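Local coordinates for mandelate racemase/muconate lactonizing enzyme-like protein (Rubrobacter xylanophilus DSM 9941, PDB 3CYJ), which is of unknown function but belongs to the mandelate racemase/muconate lactonizing enzyme family of the enolase superfamily and carries a bound sodium ion, at residues A[131-143]-A[155-169]. Numbering follows the deposited sequence.
Sequences EVPVYGSGGFTSY and WAAAGIPRVKMKVGR
The indole of Trp155 lies flat against the backbone of Gly136 and Ser137, with Gly136 CA 3.9 Å from the centroid of its six-membered ring in a CH-pi contact; Gly138 N sits at the ring's edge. Strands 132-137 and 162-166 run parallel beside it, linked by Gly136 N to Arg162 O, Lys164 N to Gly136 O (2.7 Å) and Gly138 N to Lys164 O. Just beyond the end of strand 132-137, Gly139 O accepts from Lys166 N, which comes from above the carbonyl plane. At the other end Arg162, bent at chi3 (-55°), turns its guanidinium side-on to Val134 O, which lies near the guanidinium plane and accepts from both NE (2.8 Å) and NH2 (2.7 Å). The two strands and helix 145-157 form a beta-alpha-beta unit of the enolase-type barrel: the helix packs Trp155 on the outside, while Tyr135, Ser137 and Lys164 share the inner face. There the Lys164 chain, CG anti to the backbone N (chi1 -164°), passes obliquely by the Tyr135 ring and brings NZ into its plane, 3.0 Å from Tyr135 OH. The same NZ makes salt bridges to Glu317 and to the sodium ligand Glu221. One water donates to Gly138 O and to Ser137 OG, which also hydrogen-bonds to Glu317, and accepts from Lys166 NZ (2.9 Å), itself bonded to the sodium ligand Asp194. Farther along, the extended Arg169 side chain crosses that of Thr141 at about a right angle, with CD 3.3 Å from Thr141 OG1, itself hydrogen-bonded to Ser25 of strand 8-26.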
# COMPACT_ATOMS: atom_id res chain seq x y z
N GLU A 131 -10.87 -5.46 -40.65
CA GLU A 131 -12.01 -4.68 -40.23
C GLU A 131 -12.12 -4.66 -38.69
O GLU A 131 -11.34 -5.33 -38.01
CB GLU A 131 -13.30 -5.22 -40.85
CG GLU A 131 -13.51 -6.70 -40.65
CD GLU A 131 -14.88 -7.12 -41.15
OE1 GLU A 131 -15.48 -6.40 -41.98
OE2 GLU A 131 -15.39 -8.17 -40.69
N VAL A 132 -13.10 -3.92 -38.16
CA VAL A 132 -13.24 -3.75 -36.71
C VAL A 132 -14.67 -3.92 -36.27
O VAL A 132 -15.59 -3.38 -36.92
CB VAL A 132 -12.73 -2.35 -36.25
CG1 VAL A 132 -11.26 -2.25 -36.43
CG2 VAL A 132 -13.42 -1.21 -37.01
N PRO A 133 -14.89 -4.68 -35.19
CA PRO A 133 -16.24 -4.92 -34.73
C PRO A 133 -16.85 -3.71 -34.02
O PRO A 133 -16.13 -2.88 -33.40
CB PRO A 133 -16.07 -6.11 -33.80
CG PRO A 133 -14.63 -6.11 -33.38
CD PRO A 133 -13.87 -5.43 -34.43
N VAL A 134 -18.17 -3.56 -34.19
CA VAL A 134 -18.88 -2.43 -33.62
C VAL A 134 -19.96 -2.86 -32.65
O VAL A 134 -20.38 -4.05 -32.63
CB VAL A 134 -19.50 -1.49 -34.70
CG1 VAL A 134 -18.52 -1.17 -35.77
CG2 VAL A 134 -20.80 -2.07 -35.31
N TYR A 135 -20.41 -1.93 -31.81
CA TYR A 135 -21.72 -2.13 -31.21
C TYR A 135 -22.60 -0.94 -31.57
O TYR A 135 -22.10 0.20 -31.66
CB TYR A 135 -21.63 -2.32 -29.69
CG TYR A 135 -21.09 -1.15 -28.90
CD1 TYR A 135 -21.96 -0.21 -28.33
CD2 TYR A 135 -19.71 -1.02 -28.65
CE1 TYR A 135 -21.50 0.83 -27.58
CE2 TYR A 135 -19.22 0.04 -27.90
CZ TYR A 135 -20.13 0.95 -27.35
OH TYR A 135 -19.67 1.98 -26.61
N GLY A 136 -23.89 -1.21 -31.80
CA GLY A 136 -24.86 -0.16 -32.01
C GLY A 136 -25.17 0.54 -30.70
O GLY A 136 -25.48 -0.11 -29.70
N SER A 137 -25.11 1.87 -30.68
CA SER A 137 -25.21 2.60 -29.40
C SER A 137 -26.27 3.75 -29.46
O SER A 137 -26.14 4.65 -30.25
CB SER A 137 -23.83 3.12 -29.00
OG SER A 137 -23.92 3.94 -27.84
N GLY A 138 -27.32 3.67 -28.64
CA GLY A 138 -28.36 4.68 -28.56
C GLY A 138 -29.17 4.46 -27.30
O GLY A 138 -28.61 4.48 -26.17
N GLY A 139 -30.47 4.23 -27.44
CA GLY A 139 -31.30 3.74 -26.31
C GLY A 139 -31.42 4.79 -25.24
O GLY A 139 -31.39 4.47 -24.02
N PHE A 140 -31.56 6.04 -25.69
CA PHE A 140 -31.63 7.19 -24.79
C PHE A 140 -32.79 7.07 -23.81
O PHE A 140 -33.81 6.40 -24.10
CB PHE A 140 -31.68 8.50 -25.59
CG PHE A 140 -30.59 8.58 -26.60
CD1 PHE A 140 -29.29 8.89 -26.20
CD2 PHE A 140 -30.83 8.23 -27.93
CE1 PHE A 140 -28.25 8.89 -27.15
CE2 PHE A 140 -29.82 8.23 -28.89
CZ PHE A 140 -28.52 8.57 -28.51
N THR A 141 -32.59 7.70 -22.66
CA THR A 141 -33.55 7.65 -21.58
C THR A 141 -34.86 8.38 -21.91
O THR A 141 -35.90 8.13 -21.27
CB THR A 141 -32.93 8.13 -20.23
OG1 THR A 141 -32.13 9.30 -20.46
CG2 THR A 141 -32.08 7.00 -19.60
N SER A 142 -34.81 9.26 -22.91
CA SER A 142 -36.02 9.91 -23.39
C SER A 142 -36.91 9.02 -24.28
O SER A 142 -38.08 9.34 -24.50
CB SER A 142 -35.65 11.15 -24.21
OG SER A 142 -34.85 10.72 -25.28
N TYR A 143 -36.36 7.94 -24.86
CA TYR A 143 -37.16 7.08 -25.74
C TYR A 143 -38.31 6.39 -25.02
O TYR A 143 -38.11 5.70 -23.99
CB TYR A 143 -36.30 5.98 -26.34
CG TYR A 143 -35.42 6.41 -27.49
CD1 TYR A 143 -35.34 7.73 -27.88
CD2 TYR A 143 -34.63 5.48 -28.15
CE1 TYR A 143 -34.51 8.11 -28.96
CE2 TYR A 143 -33.82 5.85 -29.20
CZ TYR A 143 -33.75 7.16 -29.59
OH TYR A 143 -32.90 7.49 -30.65
N TRP A 155 -30.88 -2.74 -34.93
CA TRP A 155 -29.46 -3.07 -35.02
C TRP A 155 -29.19 -4.59 -34.96
O TRP A 155 -28.29 -5.05 -35.62
CB TRP A 155 -28.65 -2.38 -33.94
CG TRP A 155 -28.48 -0.92 -34.13
CD1 TRP A 155 -28.22 -0.27 -35.29
CD2 TRP A 155 -28.49 0.08 -33.09
NE1 TRP A 155 -28.09 1.07 -35.05
CE2 TRP A 155 -28.25 1.31 -33.71
CE3 TRP A 155 -28.68 0.04 -31.70
CZ2 TRP A 155 -28.20 2.51 -32.99
CZ3 TRP A 155 -28.64 1.24 -30.98
CH2 TRP A 155 -28.40 2.46 -31.62
N ALA A 156 -29.94 -5.34 -34.15
CA ALA A 156 -29.72 -6.80 -34.04
C ALA A 156 -30.06 -7.52 -35.33
O ALA A 156 -29.29 -8.37 -35.78
CB ALA A 156 -30.52 -7.41 -32.88
N ALA A 157 -31.20 -7.15 -35.91
CA ALA A 157 -31.69 -7.62 -37.20
C ALA A 157 -30.70 -7.37 -38.34
O ALA A 157 -30.63 -8.16 -39.30
CB ALA A 157 -33.06 -6.95 -37.53
N ALA A 158 -29.96 -6.25 -38.25
CA ALA A 158 -28.87 -5.94 -39.17
C ALA A 158 -27.62 -6.77 -38.92
O ALA A 158 -26.58 -6.53 -39.54
CB ALA A 158 -28.53 -4.45 -39.11
N GLY A 159 -27.67 -7.73 -38.00
CA GLY A 159 -26.48 -8.56 -37.75
C GLY A 159 -25.42 -7.93 -36.84
O GLY A 159 -24.30 -8.44 -36.76
N ILE A 160 -25.75 -6.81 -36.18
CA ILE A 160 -24.83 -6.22 -35.18
C ILE A 160 -25.13 -6.90 -33.84
O ILE A 160 -26.19 -6.65 -33.24
CB ILE A 160 -25.00 -4.68 -35.04
CG1 ILE A 160 -24.82 -3.99 -36.40
CG2 ILE A 160 -24.02 -4.09 -33.99
CD1 ILE A 160 -25.19 -2.48 -36.35
N PRO A 161 -24.20 -7.76 -33.37
CA PRO A 161 -24.46 -8.66 -32.25
C PRO A 161 -24.23 -8.05 -30.84
O PRO A 161 -24.18 -8.79 -29.85
CB PRO A 161 -23.50 -9.82 -32.52
CG PRO A 161 -22.31 -9.17 -33.20
CD PRO A 161 -22.83 -7.92 -33.89
N ARG A 162 -24.14 -6.72 -30.78
CA ARG A 162 -23.88 -5.98 -29.55
C ARG A 162 -24.59 -4.63 -29.61
O ARG A 162 -24.45 -3.88 -30.57
CB ARG A 162 -22.39 -5.72 -29.37
CG ARG A 162 -21.55 -6.96 -29.16
CD ARG A 162 -20.03 -6.76 -29.56
NE ARG A 162 -19.89 -6.27 -30.94
CZ ARG A 162 -19.57 -7.05 -31.98
NH1 ARG A 162 -19.37 -8.35 -31.79
NH2 ARG A 162 -19.46 -6.54 -33.21
N VAL A 163 -25.37 -4.34 -28.58
CA VAL A 163 -26.05 -3.07 -28.52
C VAL A 163 -25.90 -2.43 -27.14
O VAL A 163 -25.92 -3.16 -26.10
CB VAL A 163 -27.57 -3.15 -28.91
CG1 VAL A 163 -27.75 -3.55 -30.39
CG2 VAL A 163 -28.35 -4.03 -27.97
N LYS A 164 -25.78 -1.08 -27.15
CA LYS A 164 -25.79 -0.30 -25.89
C LYS A 164 -26.96 0.68 -25.73
O LYS A 164 -27.39 1.34 -26.67
CB LYS A 164 -24.42 0.43 -25.68
CG LYS A 164 -24.15 0.97 -24.25
CD LYS A 164 -22.70 1.62 -24.14
CE LYS A 164 -22.72 3.03 -24.76
NZ LYS A 164 -21.43 3.73 -24.84
N MET A 165 -27.48 0.77 -24.51
CA MET A 165 -28.57 1.68 -24.15
C MET A 165 -28.22 2.52 -22.87
O MET A 165 -27.30 2.19 -22.12
CB MET A 165 -29.89 0.90 -23.95
CG MET A 165 -29.84 -0.23 -22.92
SD MET A 165 -31.44 -1.02 -22.43
CE MET A 165 -32.36 0.33 -21.68
N LYS A 166 -28.95 3.62 -22.66
CA LYS A 166 -28.81 4.43 -21.46
C LYS A 166 -29.71 3.98 -20.31
O LYS A 166 -30.84 3.52 -20.51
CB LYS A 166 -29.11 5.89 -21.80
CG LYS A 166 -28.41 6.44 -23.05
CD LYS A 166 -26.91 6.31 -22.94
CE LYS A 166 -26.23 7.39 -23.74
NZ LYS A 166 -24.86 6.97 -24.06
N VAL A 167 -29.19 4.09 -19.10
CA VAL A 167 -29.93 3.82 -17.86
C VAL A 167 -29.61 4.91 -16.86
O VAL A 167 -28.62 5.65 -17.00
CB VAL A 167 -29.49 2.46 -17.16
CG1 VAL A 167 -29.97 1.27 -17.92
CG2 VAL A 167 -27.95 2.44 -16.92
N GLY A 168 -30.39 4.98 -15.80
CA GLY A 168 -29.93 5.76 -14.64
C GLY A 168 -30.58 7.11 -14.42
O GLY A 168 -30.38 7.71 -13.34
N ARG A 169 -31.32 7.59 -15.43
CA ARG A 169 -32.03 8.87 -15.33
C ARG A 169 -33.29 8.79 -14.44
O ARG A 169 -33.50 9.65 -13.58
CB ARG A 169 -32.37 9.42 -16.73
CG ARG A 169 -32.91 10.82 -16.70
CD ARG A 169 -33.07 11.41 -18.08
NE ARG A 169 -33.40 12.81 -17.88
CZ ARG A 169 -32.50 13.79 -17.82
NH1 ARG A 169 -32.90 15.02 -17.56
NH2 ARG A 169 -31.20 13.55 -18.02
O HOH W 1 -25.67 4.79 -25.81